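Local coordinates for cobalamin biosynthesis protein CobN (Mycobacterium tuberculosis, PDB 7C6O) that probably inserts cobalt into the corrin ring during cobalamin biosynthesis, acting as the large, catalytic subunit of the ATP-dependent cobaltochelatase, at residues A[627-632]-A[652-657]; A[664-669]-A[1161-1166]; A[693-698]-A[1119-1124]; A[1093-1098]-A[1109-1114]. All coordinates share one frame; numbering follows the deposited sequence. Where two conformers were deposited one is given.

Following the chain from the N terminus, contact 1 comes first and closes a short loop, pairing helices 624-642 and 647-660. Contact 2 opens soon afterwards at 664-669 but closes only at 1161-1166, so it encloses the other two. Contact 3 (693-698 with 1119-1124) lies inside that long loop, and contact 4, the hairpin of 1093-1098 and 1109-1114, lies inside contact 3; none cross. Helix 1111-1123 serves both contacts 3 and 4, and Asp666 joins contact 2 to it through a salt bridge with Arg1120. Trp655 packs on Leu669, tying the helical arm of contact 1 to this region beside the eight-stranded sheet.

Contact 1: A[627-632]-A[652-657]; sequences ARLEQL and QQIWTL
Leu657 and Leu632 lead an apolar contact between two helices that run almost antiparallel, their local axes 10.2 Å apart and at 165°. Leu657 does most of the work through one methyl: CD2 lies 3.5 Å from Leu629 N, 3.8 Å from Leu629 CB and 3.8 Å from Leu632 CD1. Leu632 CB rests against Ile654 CG1 at 3.7 Å. A chi1 of 175° puts CG of Leu629 beside its carbonyl carbon, from where CD1 meets Ile654 CG2 at 4.0 Å, the two side chains crossing at about a right angle. Polar residues take part mainly through carbon. Arg628 lays CD alongside the Leu657 methyls while its guanidinium pairs with Asp625, and Gln653 OE1 merely abuts Leu632 CD2; no hydrogen bond crosses the seam. This is a helical hairpin, helix 624-642 turning back as 647-660, and helix 675-694 packs against the pair: Val685 and Trp688 touch Leu629, and Leu682 touches Ile654.

Contact 2: A[664-669]-A[1161-1166]; sequences DHDLGL and ADWMYE
His665 carries most of this contact, its imidazole reaching into the first turn of helix 1162-1174. Its CG stands anti to the backbone N (chi1 -178°), which sends the ring outward to three neighbours. Ala1161 CB sits over one face, 22° off the ring normal and 4.2 Å from the centroid of the His665 ring, a CH-pi contact displaced toward CE1. Met1164 SD approaches the same carbon obliquely, 3.7 Å from His665 CE1. His665 ND1 lies at the edge of the indole, 3.3 Å from Trp1163 NE1; the ring pair as a whole is oblique. Ala1161 occupies the N-cap position of that helix, and its carbonyl accepts from both Met1164 N and Tyr1165 N, so the histidine packs on the opening turn of the helix. Within the same turn Met1164 CG covers the centre of the Trp1163 ring, 3.4 Å above its plane. Next along, Asp666 brings OD1 to 3.8 Å from Trp1163 CZ2, while its OD2 forms a salt bridge with Arg1120 of helix 1111-1123. Gly668, with positive phi, follows in a Schellman motif, Leu669 N bonding back to Asp664 O at 2.9 Å.

Contact 3: A[693-698]-A[1119-1124]; sequences KDVQIR and FRARVV
Ile697 and Arg1122 bring the backbones closest, their CA atoms 6.7 Å apart, where strand 696-698 passes the end of helix 1119-1123 at 39° with the axes 9.1 Å apart. The helix finishes in a wider pi-type turn, Val1124 N bonding to Phe1119 O. Ala1121 takes the apolar end of the contact: its CB meets Val695 CG1 at 3.9 Å, while Ile697, with CG1 between its backbone N and carbonyl carbon (chi1 63°), drops CD1 to 3.3 Å from Ala1121 O. Farther along, Arg698 is modelled in two conformations; in one of them, so with some doubt, NH2 lies over one face of the Arg1122 guanidinium, toward its rim and 3.7 Å from Arg1122 NH1. Both arginines form salt bridges to Asp1070, and Arg1122 also to Asp1067, so the two gather round the shared carboxylate of Asp1070. Val1123 CG2 backs the opposite face of Arg1122. In the wider fold, strand 696-698 pairs with strand 617-619, whereas helix 1111-1123 also packs on helices 1136-1157 and 1162-1174.

Contact 4: A[1093-1098]-A[1109-1114]; sequences PAAYIG and RTLSEE
Ile1097 and Arg1109 form an antiparallel hydrogen-bonded pair, with Ile1097 N bonded to Arg1109 O at 2.7 Å and Arg1109 N to Ile1097 O at 3.1 Å, next to the non-hydrogen-bonded pair Tyr1096 and Thr1110. These bonds join strands 1094-1099 and 1107-1110 as a beta hairpin, with 1107-1110 outermost in the mixed sheet of this chain. Leu1111 N also bonds to Ala1095 O at 2.7 Å; its donor, the first residue of the following helix, lies 32° off the plane of the Ala1095 carbonyl. Ala1095 CB abuts Leu1111 CB at 3.8 Å, and Ile1097 CG1 meets Glu1114 CB at 3.9 Å. Thr1110 and Glu1113 form a capping box: the threonine's OG1, set between its backbone N and carbonyl carbon (chi1 69°), accepts from Glu1113 N at 3.1 Å, and Glu1113 OE1 takes Thr1110 N at 3.0 Å. Arg1109 bends back so that NH1 reaches Glu1114 OE1 at 2.8 Å in a salt bridge, and Asp1099 holds the same nitrogen. Strand carbonyl and capping hydroxyl thus each take an N-H of the first turn, and the Glu1113 carboxylate, also paired with Arg869, would be favoured by the positive end of the helix.

Contact 1: A[627-632]-A[652-657]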
loop_
_atom_site.group_PDB
_atom_site.type_symbol
_atom_site.label_atom_id
_atom_site.label_comp_id
_atom_site.label_asym_id
_atom_site.label_seq_id
_atom_site.Cartn_x
_atom_site.Cartn_y
_atom_site.Cartn_z
ATOM N N ALA A 627 -0.952 -11.979 37.600
ATOM C CA ALA A 627 -0.585 -13.349 37.942
ATOM C C ALA A 627 -1.185 -13.762 39.281
ATOM O O ALA A 627 -1.604 -14.913 39.451
ATOM C CB ALA A 627 0.937 -13.496 37.958
ATOM N N ARG A 628 -1.235 -12.837 40.245
ATOM C CA ARG A 628 -1.859 -13.143 41.530
ATOM C C ARG A 628 -3.343 -13.439 41.361
ATOM O O ARG A 628 -3.884 -14.338 42.016
ATOM C CB ARG A 628 -1.652 -11.981 42.505
ATOM C CG ARG A 628 -1.908 -12.346 43.971
ATOM C CD ARG A 628 -2.026 -11.103 44.847
ATOM N NE ARG A 628 -1.022 -10.095 44.521
ATOM C CZ ARG A 628 0.223 -10.099 44.992
ATOM N NH1 ARG A 628 0.620 -11.059 45.816
ATOM N NH2 ARG A 628 1.068 -9.140 44.639
ATOM N N LEU A 629 -4.021 -12.692 40.483
ATOM C CA LEU A 629 -5.437 -12.945 40.228
ATOM C C LEU A 629 -5.648 -14.332 39.637
ATOM O O LEU A 629 -6.594 -15.037 40.008
ATOM C CB LEU A 629 -6.000 -11.873 39.294
ATOM C CG LEU A 629 -7.449 -12.056 38.842
ATOM C CD1 LEU A 629 -8.390 -12.056 40.036
ATOM C CD2 LEU A 629 -7.829 -10.966 37.854
ATOM N N GLU A 630 -4.781 -14.728 38.706
ATOM C CA GLU A 630 -4.808 -16.083 38.165
ATOM C C GLU A 630 -4.787 -17.123 39.279
ATOM O O GLU A 630 -5.550 -18.096 39.250
ATOM C CB GLU A 630 -3.614 -16.262 37.226
ATOM C CG GLU A 630 -3.618 -17.502 36.365
ATOM C CD GLU A 630 -2.529 -17.445 35.308
ATOM O OE1 GLU A 630 -1.482 -16.813 35.567
ATOM O OE2 GLU A 630 -2.725 -18.010 34.214
ATOM N N GLN A 631 -3.933 -16.918 40.283
ATOM C CA GLN A 631 -3.839 -17.866 41.389
ATOM C C GLN A 631 -5.126 -17.893 42.206
ATOM O O GLN A 631 -5.584 -18.966 42.620
ATOM C CB GLN A 631 -2.645 -17.511 42.275
ATOM C CG GLN A 631 -1.326 -17.396 41.523
ATOM C CD GLN A 631 -0.226 -16.753 42.350
ATOM O OE1 GLN A 631 -0.407 -16.466 43.535
ATOM N NE2 GLN A 631 0.923 -16.520 41.725
ATOM N N LEU A 632 -5.722 -16.723 42.451
ATOM C CA LEU A 632 -6.955 -16.680 43.233
ATOM C C LEU A 632 -8.121 -17.299 42.468
ATOM O O LEU A 632 -8.992 -17.939 43.071
ATOM C CB LEU A 632 -7.278 -15.242 43.637
ATOM C CG LEU A 632 -6.333 -14.585 44.648
ATOM C CD1 LEU A 632 -6.820 -13.188 45.013
ATOM C CD2 LEU A 632 -6.192 -15.447 45.891
ATOM N N GLN A 652 -14.185 -12.362 48.423
ATOM C CA GLN A 652 -13.713 -11.106 48.997
ATOM C C GLN A 652 -12.248 -10.862 48.660
ATOM O O GLN A 652 -11.856 -9.729 48.355
ATOM C CB GLN A 652 -13.917 -11.101 50.513
ATOM C CG GLN A 652 -15.367 -10.997 50.956
ATOM C CD GLN A 652 -15.518 -10.949 52.466
ATOM O OE1 GLN A 652 -14.531 -10.937 53.202
ATOM N NE2 GLN A 652 -16.760 -10.923 52.936
ATOM N N GLN A 653 -11.420 -11.911 48.724
ATOM C CA GLN A 653 -10.018 -11.773 48.335
ATOM C C GLN A 653 -9.889 -11.318 46.888
ATOM O O GLN A 653 -9.061 -10.455 46.570
ATOM C CB GLN A 653 -9.277 -13.094 48.525
ATOM C CG GLN A 653 -9.039 -13.508 49.962
ATOM C CD GLN A 653 -8.198 -14.767 50.051
ATOM O OE1 GLN A 653 -7.067 -14.807 49.565
ATOM N NE2 GLN A 653 -8.754 -15.810 50.656
ATOM N N ILE A 654 -10.691 -11.902 45.998
ATOM C CA ILE A 654 -10.621 -11.550 44.583
ATOM C C ILE A 654 -11.090 -10.120 44.364
ATOM O O ILE A 654 -10.474 -9.359 43.606
ATOM C CB ILE A 654 -11.434 -12.557 43.747
ATOM C CG1 ILE A 654 -10.749 -13.927 43.755
ATOM C CG2 ILE A 654 -11.628 -12.051 42.320
ATOM C CD1 ILE A 654 -11.553 -15.023 43.073
ATOM N N TRP A 655 -12.180 -9.723 45.029
ATOM C CA TRP A 655 -12.683 -8.364 44.859
ATOM C C TRP A 655 -11.706 -7.340 45.419
ATOM O O TRP A 655 -11.503 -6.275 44.824
ATOM C CB TRP A 655 -14.053 -8.213 45.518
ATOM C CG TRP A 655 -14.685 -6.898 45.201
ATOM C CD1 TRP A 655 -14.978 -5.894 46.075
ATOM C CD2 TRP A 655 -15.068 -6.429 43.905
ATOM N NE1 TRP A 655 -15.534 -4.831 45.403
ATOM C CE2 TRP A 655 -15.599 -5.135 44.069
ATOM C CE3 TRP A 655 -15.022 -6.980 42.621
ATOM C CZ2 TRP A 655 -16.076 -4.385 43.000
ATOM C CZ3 TRP A 655 -15.498 -6.232 41.560
ATOM C CH2 TRP A 655 -16.020 -4.951 41.757
ATOM N N THR A 656 -11.092 -7.648 46.564
ATOM C CA THR A 656 -10.062 -6.775 47.116
ATOM C C THR A 656 -8.918 -6.585 46.126
ATOM O O THR A 656 -8.461 -5.461 45.897
ATOM C CB THR A 656 -9.547 -7.349 48.436
ATOM O OG1 THR A 656 -10.558 -7.215 49.443
ATOM C CG2 THR A 656 -8.282 -6.628 48.883
ATOM N N LEU A 657 -8.456 -7.678 45.515
ATOM C CA LEU A 657 -7.373 -7.578 44.540
ATOM C C LEU A 657 -7.802 -6.772 43.319
ATOM O O LEU A 657 -7.069 -5.890 42.858
ATOM C CB LEU A 657 -6.907 -8.974 44.126
ATOM C CG LEU A 657 -5.854 -9.020 43.014
ATOM C CD1 LEU A 657 -4.635 -8.174 43.372
ATOM C CD2 LEU A 657 -5.445 -10.454 42.736
#

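Contact 2: A[664-669]-A[1161-1166]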
loop_
_atom_site.group_PDB
_atom_site.type_symbol
_atom_site.label_atom_id
_atom_site.label_comp_id
_atom_site.label_asym_id
_atom_site.label_seq_id
_atom_site.Cartn_x
_atom_site.Cartn_y
_atom_site.Cartn_z
ATOM N N ASP A 664 -11.051 -3.185 38.064
ATOM C CA ASP A 664 -12.442 -2.841 37.806
ATOM C C ASP A 664 -12.569 -1.866 36.645
ATOM O O ASP A 664 -13.631 -1.801 36.018
ATOM C CB ASP A 664 -13.092 -2.269 39.069
ATOM C CG ASP A 664 -12.295 -1.132 39.679
ATOM O OD1 ASP A 664 -11.056 -1.107 39.521
ATOM O OD2 ASP A 664 -12.913 -0.263 40.329
ATOM N N HIS A 665 -11.508 -1.117 36.341
ATOM C CA HIS A 665 -11.497 -0.300 35.133
ATOM C C HIS A 665 -11.393 -1.173 33.887
ATOM O O HIS A 665 -12.169 -1.014 32.938
ATOM C CB HIS A 665 -10.346 0.707 35.196
ATOM C CG HIS A 665 -10.282 1.626 34.014
ATOM N ND1 HIS A 665 -9.163 1.738 33.218
ATOM C CD2 HIS A 665 -11.201 2.469 33.490
ATOM C CE1 HIS A 665 -9.393 2.615 32.258
ATOM N NE2 HIS A 665 -10.624 3.072 32.398
ATOM N N ASP A 666 -10.435 -2.109 33.877
ATOM C CA ASP A 666 -10.311 -3.048 32.765
ATOM C C ASP A 666 -11.612 -3.800 32.528
ATOM O O ASP A 666 -12.009 -4.031 31.379
ATOM C CB ASP A 666 -9.190 -4.051 33.038
ATOM C CG ASP A 666 -7.879 -3.390 33.375
ATOM O OD1 ASP A 666 -7.825 -2.647 34.377
ATOM O OD2 ASP A 666 -6.895 -3.632 32.646
ATOM N N LEU A 667 -12.284 -4.196 33.606
ATOM C CA LEU A 667 -13.442 -5.073 33.540
ATOM C C LEU A 667 -14.762 -4.323 33.429
ATOM O O LEU A 667 -15.813 -4.965 33.330
ATOM C CB LEU A 667 -13.463 -5.985 34.770
ATOM C CG LEU A 667 -12.248 -6.906 34.896
ATOM C CD1 LEU A 667 -12.163 -7.506 36.287
ATOM C CD2 LEU A 667 -12.297 -8.005 33.844
ATOM N N GLY A 668 -14.736 -2.994 33.436
ATOM C CA GLY A 668 -15.966 -2.224 33.317
ATOM C C GLY A 668 -16.934 -2.439 34.459
ATOM O O GLY A 668 -18.150 -2.498 34.238
ATOM N N LEU A 669 -16.421 -2.556 35.681
ATOM C CA LEU A 669 -17.240 -2.828 36.857
ATOM C C LEU A 669 -17.398 -1.543 37.660
ATOM O O LEU A 669 -16.456 -1.094 38.319
ATOM C CB LEU A 669 -16.612 -3.928 37.707
ATOM C CG LEU A 669 -16.506 -5.301 37.042
ATOM C CD1 LEU A 669 -15.747 -6.266 37.942
ATOM C CD2 LEU A 669 -17.892 -5.840 36.712
ATOM N N ALA A 1161 -6.936 6.640 32.095
ATOM C CA ALA A 1161 -7.322 6.955 33.460
ATOM C C ALA A 1161 -6.097 7.447 34.218
ATOM O O ALA A 1161 -4.956 7.203 33.817
ATOM C CB ALA A 1161 -7.934 5.738 34.166
ATOM N N ASP A 1162 -6.343 8.155 35.324
ATOM C CA ASP A 1162 -5.238 8.717 36.095
ATOM C C ASP A 1162 -4.287 7.630 36.583
ATOM O O ASP A 1162 -3.067 7.826 36.594
ATOM C CB ASP A 1162 -5.769 9.531 37.275
ATOM C CG ASP A 1162 -6.183 10.935 36.877
ATOM O OD1 ASP A 1162 -6.206 11.234 35.664
ATOM O OD2 ASP A 1162 -6.480 11.745 37.783
ATOM N N TRP A 1163 -4.823 6.468 36.977
ATOM C CA TRP A 1163 -3.956 5.397 37.462
ATOM C C TRP A 1163 -3.032 4.886 36.363
ATOM O O TRP A 1163 -1.938 4.386 36.653
ATOM C CB TRP A 1163 -4.792 4.250 38.049
ATOM C CG TRP A 1163 -5.501 3.375 37.045
ATOM C CD1 TRP A 1163 -6.793 3.492 36.620
ATOM C CD2 TRP A 1163 -4.960 2.230 36.368
ATOM N NE1 TRP A 1163 -7.087 2.500 35.711
ATOM C CE2 TRP A 1163 -5.978 1.713 35.541
ATOM C CE3 TRP A 1163 -3.711 1.599 36.375
ATOM C CZ2 TRP A 1163 -5.786 0.597 34.732
ATOM C CZ3 TRP A 1163 -3.521 0.494 35.572
ATOM C CH2 TRP A 1163 -4.553 0.006 34.756
ATOM N N MET A 1164 -3.437 5.019 35.100
ATOM C CA MET A 1164 -2.567 4.601 34.006
ATOM C C MET A 1164 -1.443 5.605 33.773
ATOM O O MET A 1164 -0.308 5.208 33.490
ATOM C CB MET A 1164 -3.395 4.391 32.741
ATOM C CG MET A 1164 -4.501 3.373 32.950
ATOM S SD MET A 1164 -5.781 3.380 31.691
ATOM C CE MET A 1164 -4.860 2.798 30.269
ATOM N N TYR A 1165 -1.734 6.905 33.896
ATOM C CA TYR A 1165 -0.673 7.906 33.835
ATOM C C TYR A 1165 0.327 7.719 34.968
ATOM O O TYR A 1165 1.537 7.888 34.774
ATOM C CB TYR A 1165 -1.265 9.315 33.889
ATOM C CG TYR A 1165 -1.740 9.861 32.560
ATOM C CD1 TYR A 1165 -0.837 10.179 31.554
ATOM C CD2 TYR A 1165 -3.089 10.088 32.326
ATOM C CE1 TYR A 1165 -1.270 10.690 30.340
ATOM C CE2 TYR A 1165 -3.533 10.601 31.116
ATOM C CZ TYR A 1165 -2.619 10.899 30.130
ATOM O OH TYR A 1165 -3.060 11.411 28.927
ATOM N N GLU A 1166 -0.160 7.385 36.166
ATOM C CA GLU A 1166 0.738 7.133 37.288
ATOM C C GLU A 1166 1.677 5.974 36.985
ATOM O O GLU A 1166 2.890 6.071 37.199
ATOM C CB GLU A 1166 -0.067 6.850 38.557
ATOM C CG GLU A 1166 -0.860 8.037 39.073
ATOM C CD GLU A 1166 -1.680 7.700 40.310
ATOM O OE1 GLU A 1166 -1.817 6.502 40.639
ATOM O OE2 GLU A 1166 -2.192 8.639 40.952
#

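Contact 3: A[693-698]-A[1119-1124]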
loop_
_atom_site.group_PDB
_atom_site.type_symbol
_atom_site.label_atom_id
_atom_site.label_comp_id
_atom_site.label_asym_id
_atom_site.label_seq_id
_atom_site.Cartn_x
_atom_site.Cartn_y
_atom_site.Cartn_z
ATOM N N LYS A 693 -3.291 -12.693 28.635
ATOM C CA LYS A 693 -2.147 -13.570 28.855
ATOM C C LYS A 693 -1.706 -14.240 27.560
ATOM O O LYS A 693 -0.505 -14.421 27.328
ATOM C CB LYS A 693 -2.501 -14.623 29.908
ATOM C CG LYS A 693 -1.495 -15.751 30.046
ATOM C CD LYS A 693 -1.909 -16.726 31.142
ATOM C CE LYS A 693 -0.837 -17.773 31.376
ATOM N NZ LYS A 693 -1.199 -18.694 32.488
ATOM N N ASP A 694 -2.664 -14.589 26.702
ATOM C CA ASP A 694 -2.416 -15.416 25.529
ATOM C C ASP A 694 -2.025 -14.617 24.292
ATOM O O ASP A 694 -1.470 -15.195 23.350
ATOM C CB ASP A 694 -3.664 -16.251 25.221
ATOM C CG ASP A 694 -3.391 -17.389 24.261
ATOM O OD1 ASP A 694 -2.438 -18.158 24.507
ATOM O OD2 ASP A 694 -4.141 -17.523 23.272
ATOM N N VAL A 695 -2.293 -13.312 24.270
ATOM C CA VAL A 695 -2.072 -12.523 23.063
ATOM C C VAL A 695 -0.585 -12.471 22.727
ATOM O O VAL A 695 0.279 -12.457 23.616
ATOM C CB VAL A 695 -2.662 -11.113 23.236
ATOM C CG1 VAL A 695 -1.898 -10.330 24.299
ATOM C CG2 VAL A 695 -2.673 -10.366 21.905
ATOM N N GLN A 696 -0.278 -12.469 21.432
ATOM C CA GLN A 696 1.098 -12.317 20.982
ATOM C C GLN A 696 1.494 -10.846 21.012
ATOM O O GLN A 696 0.747 -9.984 20.540
ATOM C CB GLN A 696 1.263 -12.876 19.569
ATOM C CG GLN A 696 1.092 -14.383 19.467
ATOM C CD GLN A 696 2.264 -15.140 20.060
ATOM O OE1 GLN A 696 2.108 -16.251 20.568
ATOM N NE2 GLN A 696 3.447 -14.545 19.988
ATOM N N ILE A 697 2.670 -10.561 21.571
ATOM C CA ILE A 697 3.239 -9.220 21.559
ATOM C C ILE A 697 4.674 -9.328 21.067
ATOM O O ILE A 697 5.272 -10.406 21.053
ATOM C CB ILE A 697 3.203 -8.537 22.943
ATOM C CG1 ILE A 697 4.056 -9.323 23.939
ATOM C CG2 ILE A 697 1.772 -8.401 23.443
ATOM C CD1 ILE A 697 4.206 -8.644 25.287
ATOM N N ARG A 698 5.233 -8.198 20.648
ATOM C CA ARG A 698 6.612 -8.231 20.187
ATOM C C ARG A 698 7.558 -8.418 21.366
ATOM O O ARG A 698 7.330 -7.897 22.462
ATOM C CB ARG A 698 6.960 -6.971 19.398
ATOM C CG ARG A 698 6.945 -5.670 20.167
ATOM C CD ARG A 698 7.267 -4.541 19.199
ATOM N NE ARG A 698 7.169 -3.207 19.784
ATOM C CZ ARG A 698 6.022 -2.568 19.987
ATOM N NH1 ARG A 698 4.874 -3.155 19.679
ATOM N NH2 ARG A 698 6.022 -1.346 20.507
ATOM N N PHE A 1119 -2.493 -1.716 27.362
ATOM C CA PHE A 1119 -1.701 -1.159 28.455
ATOM C C PHE A 1119 -1.098 -2.263 29.315
ATOM O O PHE A 1119 0.103 -2.255 29.605
ATOM C CB PHE A 1119 -2.569 -0.224 29.303
ATOM C CG PHE A 1119 -1.789 0.613 30.285
ATOM C CD1 PHE A 1119 -1.176 1.788 29.881
ATOM C CD2 PHE A 1119 -1.676 0.227 31.611
ATOM C CE1 PHE A 1119 -0.464 2.561 30.780
ATOM C CE2 PHE A 1119 -0.968 0.997 32.515
ATOM C CZ PHE A 1119 -0.361 2.164 32.100
ATOM N N ARG A 1120 -1.915 -3.237 29.717
ATOM C CA ARG A 1120 -1.413 -4.280 30.606
ATOM C C ARG A 1120 -0.635 -5.353 29.853
ATOM O O ARG A 1120 0.390 -5.832 30.348
ATOM C CB ARG A 1120 -2.567 -4.911 31.382
ATOM C CG ARG A 1120 -3.245 -3.971 32.361
ATOM C CD ARG A 1120 -3.982 -4.776 33.402
ATOM N NE ARG A 1120 -4.884 -3.978 34.225
ATOM C CZ ARG A 1120 -4.576 -3.490 35.420
ATOM N NH1 ARG A 1120 -3.375 -3.704 35.941
ATOM N NH2 ARG A 1120 -5.476 -2.787 36.095
ATOM N N ALA A 1121 -1.098 -5.752 28.663
ATOM C CA ALA A 1121 -0.428 -6.832 27.949
ATOM C C ALA A 1121 0.881 -6.399 27.302
ATOM O O ALA A 1121 1.733 -7.254 27.032
ATOM C CB ALA A 1121 -1.353 -7.427 26.880
ATOM N N ARG A 1122 1.072 -5.103 27.053
ATOM C CA ARG A 1122 2.254 -4.671 26.319
ATOM C C ARG A 1122 2.926 -3.460 26.958
ATOM O O ARG A 1122 4.118 -3.512 27.273
ATOM C CB ARG A 1122 1.881 -4.369 24.862
ATOM C CG ARG A 1122 3.053 -4.413 23.884
ATOM C CD ARG A 1122 3.684 -3.045 23.695
ATOM N NE ARG A 1122 2.764 -2.099 23.069
ATOM C CZ ARG A 1122 2.982 -0.791 22.984
ATOM N NH1 ARG A 1122 4.091 -0.268 23.496
ATOM N NH2 ARG A 1122 2.088 -0.003 22.396
ATOM N N VAL A 1123 2.165 -2.378 27.163
ATOM C CA VAL A 1123 2.758 -1.081 27.493
ATOM C C VAL A 1123 3.605 -1.169 28.759
ATOM O O VAL A 1123 4.762 -0.732 28.780
ATOM C CB VAL A 1123 1.664 -0.005 27.621
ATOM C CG1 VAL A 1123 2.261 1.304 28.111
ATOM C CG2 VAL A 1123 0.963 0.200 26.283
ATOM N N VAL A 1124 3.048 -1.727 29.829
ATOM C CA VAL A 1124 3.775 -1.868 31.087
ATOM C C VAL A 1124 4.079 -3.333 31.397
ATOM O O VAL A 1124 4.353 -3.684 32.547
ATOM C CB VAL A 1124 3.028 -1.194 32.251
ATOM C CG1 VAL A 1124 2.954 0.309 32.030
ATOM C CG2 VAL A 1124 1.639 -1.785 32.413
#

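Contact 4: A[1093-1098]-A[1109-1114]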
loop_
_atom_site.group_PDB
_atom_site.type_symbol
_atom_site.label_atom_id
_atom_site.label_comp_id
_atom_site.label_asym_id
_atom_site.label_seq_id
_atom_site.Cartn_x
_atom_site.Cartn_y
_atom_site.Cartn_z
ATOM N N PRO A 1093 -19.488 9.717 20.602
ATOM C CA PRO A 1093 -20.152 8.469 20.221
ATOM C C PRO A 1093 -19.510 7.304 20.952
ATOM O O PRO A 1093 -18.462 7.432 21.587
ATOM C CB PRO A 1093 -19.910 8.389 18.715
ATOM C CG PRO A 1093 -18.579 9.064 18.539
ATOM C CD PRO A 1093 -18.528 10.166 19.577
ATOM N N ALA A 1094 -20.160 6.149 20.865
ATOM C CA ALA A 1094 -19.483 4.923 21.258
ATOM C C ALA A 1094 -18.266 4.719 20.364
ATOM O O ALA A 1094 -18.262 5.088 19.187
ATOM C CB ALA A 1094 -20.432 3.728 21.161
ATOM N N ALA A 1095 -17.206 4.157 20.939
ATOM C CA ALA A 1095 -15.964 3.919 20.209
ATOM C C ALA A 1095 -15.608 2.448 20.361
ATOM O O ALA A 1095 -15.275 1.998 21.462
ATOM C CB ALA A 1095 -14.838 4.818 20.720
ATOM N N TYR A 1096 -15.695 1.698 19.266
ATOM C CA TYR A 1096 -15.453 0.263 19.275
ATOM C C TYR A 1096 -14.208 -0.078 18.470
ATOM O O TYR A 1096 -13.869 0.602 17.497
ATOM C CB TYR A 1096 -16.634 -0.517 18.687
ATOM C CG TYR A 1096 -17.893 -0.539 19.524
ATOM C CD1 TYR A 1096 -17.946 0.071 20.770
ATOM C CD2 TYR A 1096 -19.033 -1.187 19.062
ATOM C CE1 TYR A 1096 -19.104 0.044 21.531
ATOM C CE2 TYR A 1096 -20.195 -1.217 19.812
ATOM C CZ TYR A 1096 -20.224 -0.603 21.044
ATOM O OH TYR A 1096 -21.383 -0.637 21.787
ATOM N N ILE A 1097 -13.550 -1.160 18.877
ATOM C CA ILE A 1097 -12.457 -1.771 18.130
ATOM C C ILE A 1097 -12.946 -3.123 17.630
ATOM O O ILE A 1097 -13.353 -3.976 18.429
ATOM C CB ILE A 1097 -11.196 -1.934 18.992
ATOM C CG1 ILE A 1097 -10.560 -0.574 19.293
ATOM C CG2 ILE A 1097 -10.199 -2.867 18.316
ATOM C CD1 ILE A 1097 -9.983 0.111 18.078
ATOM N N GLY A 1098 -12.919 -3.319 16.316
ATOM C CA GLY A 1098 -13.197 -4.631 15.764
ATOM C C GLY A 1098 -11.920 -5.435 15.632
ATOM O O GLY A 1098 -10.995 -5.020 14.931
ATOM N N ARG A 1109 -14.775 -5.035 20.933
ATOM C CA ARG A 1109 -14.643 -4.487 22.272
ATOM C C ARG A 1109 -14.631 -2.970 22.177
ATOM O O ARG A 1109 -14.456 -2.398 21.098
ATOM C CB ARG A 1109 -13.383 -5.014 22.977
ATOM C CG ARG A 1109 -12.076 -4.679 22.290
ATOM C CD ARG A 1109 -10.917 -5.412 22.965
ATOM N NE ARG A 1109 -10.970 -6.851 22.729
ATOM C CZ ARG A 1109 -10.266 -7.485 21.794
ATOM N NH1 ARG A 1109 -9.439 -6.813 21.005
ATOM N NH2 ARG A 1109 -10.387 -8.798 21.650
ATOM N N THR A 1110 -14.848 -2.319 23.317
ATOM C CA THR A 1110 -14.808 -0.867 23.330
ATOM C C THR A 1110 -13.365 -0.381 23.239
ATOM O O THR A 1110 -12.411 -1.126 23.489
ATOM C CB THR A 1110 -15.471 -0.307 24.591
ATOM O OG1 THR A 1110 -14.673 -0.623 25.740
ATOM C CG2 THR A 1110 -16.869 -0.893 24.771
ATOM N N LEU A 1111 -13.212 0.889 22.857
ATOM C CA LEU A 1111 -11.883 1.491 22.812
ATOM C C LEU A 1111 -11.243 1.516 24.195
ATOM O O LEU A 1111 -10.034 1.301 24.331
ATOM C CB LEU A 1111 -11.969 2.900 22.226
ATOM C CG LEU A 1111 -10.676 3.716 22.137
ATOM C CD1 LEU A 1111 -9.614 2.960 21.351
ATOM C CD2 LEU A 1111 -10.958 5.070 21.502
ATOM N N SER A 1112 -12.037 1.776 25.236
ATOM C CA SER A 1112 -11.495 1.745 26.592
ATOM C C SER A 1112 -10.983 0.354 26.949
ATOM O O SER A 1112 -9.913 0.216 27.556
ATOM C CB SER A 1112 -12.551 2.196 27.598
ATOM O OG SER A 1112 -12.071 2.034 28.922
ATOM N N GLU A 1113 -11.734 -0.687 26.575
ATOM C CA GLU A 1113 -11.300 -2.057 26.834
ATOM C C GLU A 1113 -10.016 -2.384 26.084
ATOM O O GLU A 1113 -9.101 -2.997 26.644
ATOM C CB GLU A 1113 -12.409 -3.043 26.449
ATOM C CG GLU A 1113 -13.584 -3.072 27.419
ATOM C CD GLU A 1113 -14.764 -3.878 26.900
ATOM O OE1 GLU A 1113 -14.813 -4.171 25.686
ATOM O OE2 GLU A 1113 -15.650 -4.219 27.710
ATOM N N GLU A 1114 -9.933 -1.992 24.812
ATOM C CA GLU A 1114 -8.733 -2.286 24.035
ATOM C C GLU A 1114 -7.529 -1.517 24.566
ATOM O O GLU A 1114 -6.406 -2.036 24.566
ATOM C CB GLU A 1114 -8.974 -1.972 22.557
ATOM C CG GLU A 1114 -7.754 -2.171 21.655
ATOM C CD GLU A 1114 -7.392 -3.630 21.429
ATOM O OE1 GLU A 1114 -8.093 -4.521 21.951
ATOM O OE2 GLU A 1114 -6.398 -3.888 20.717
#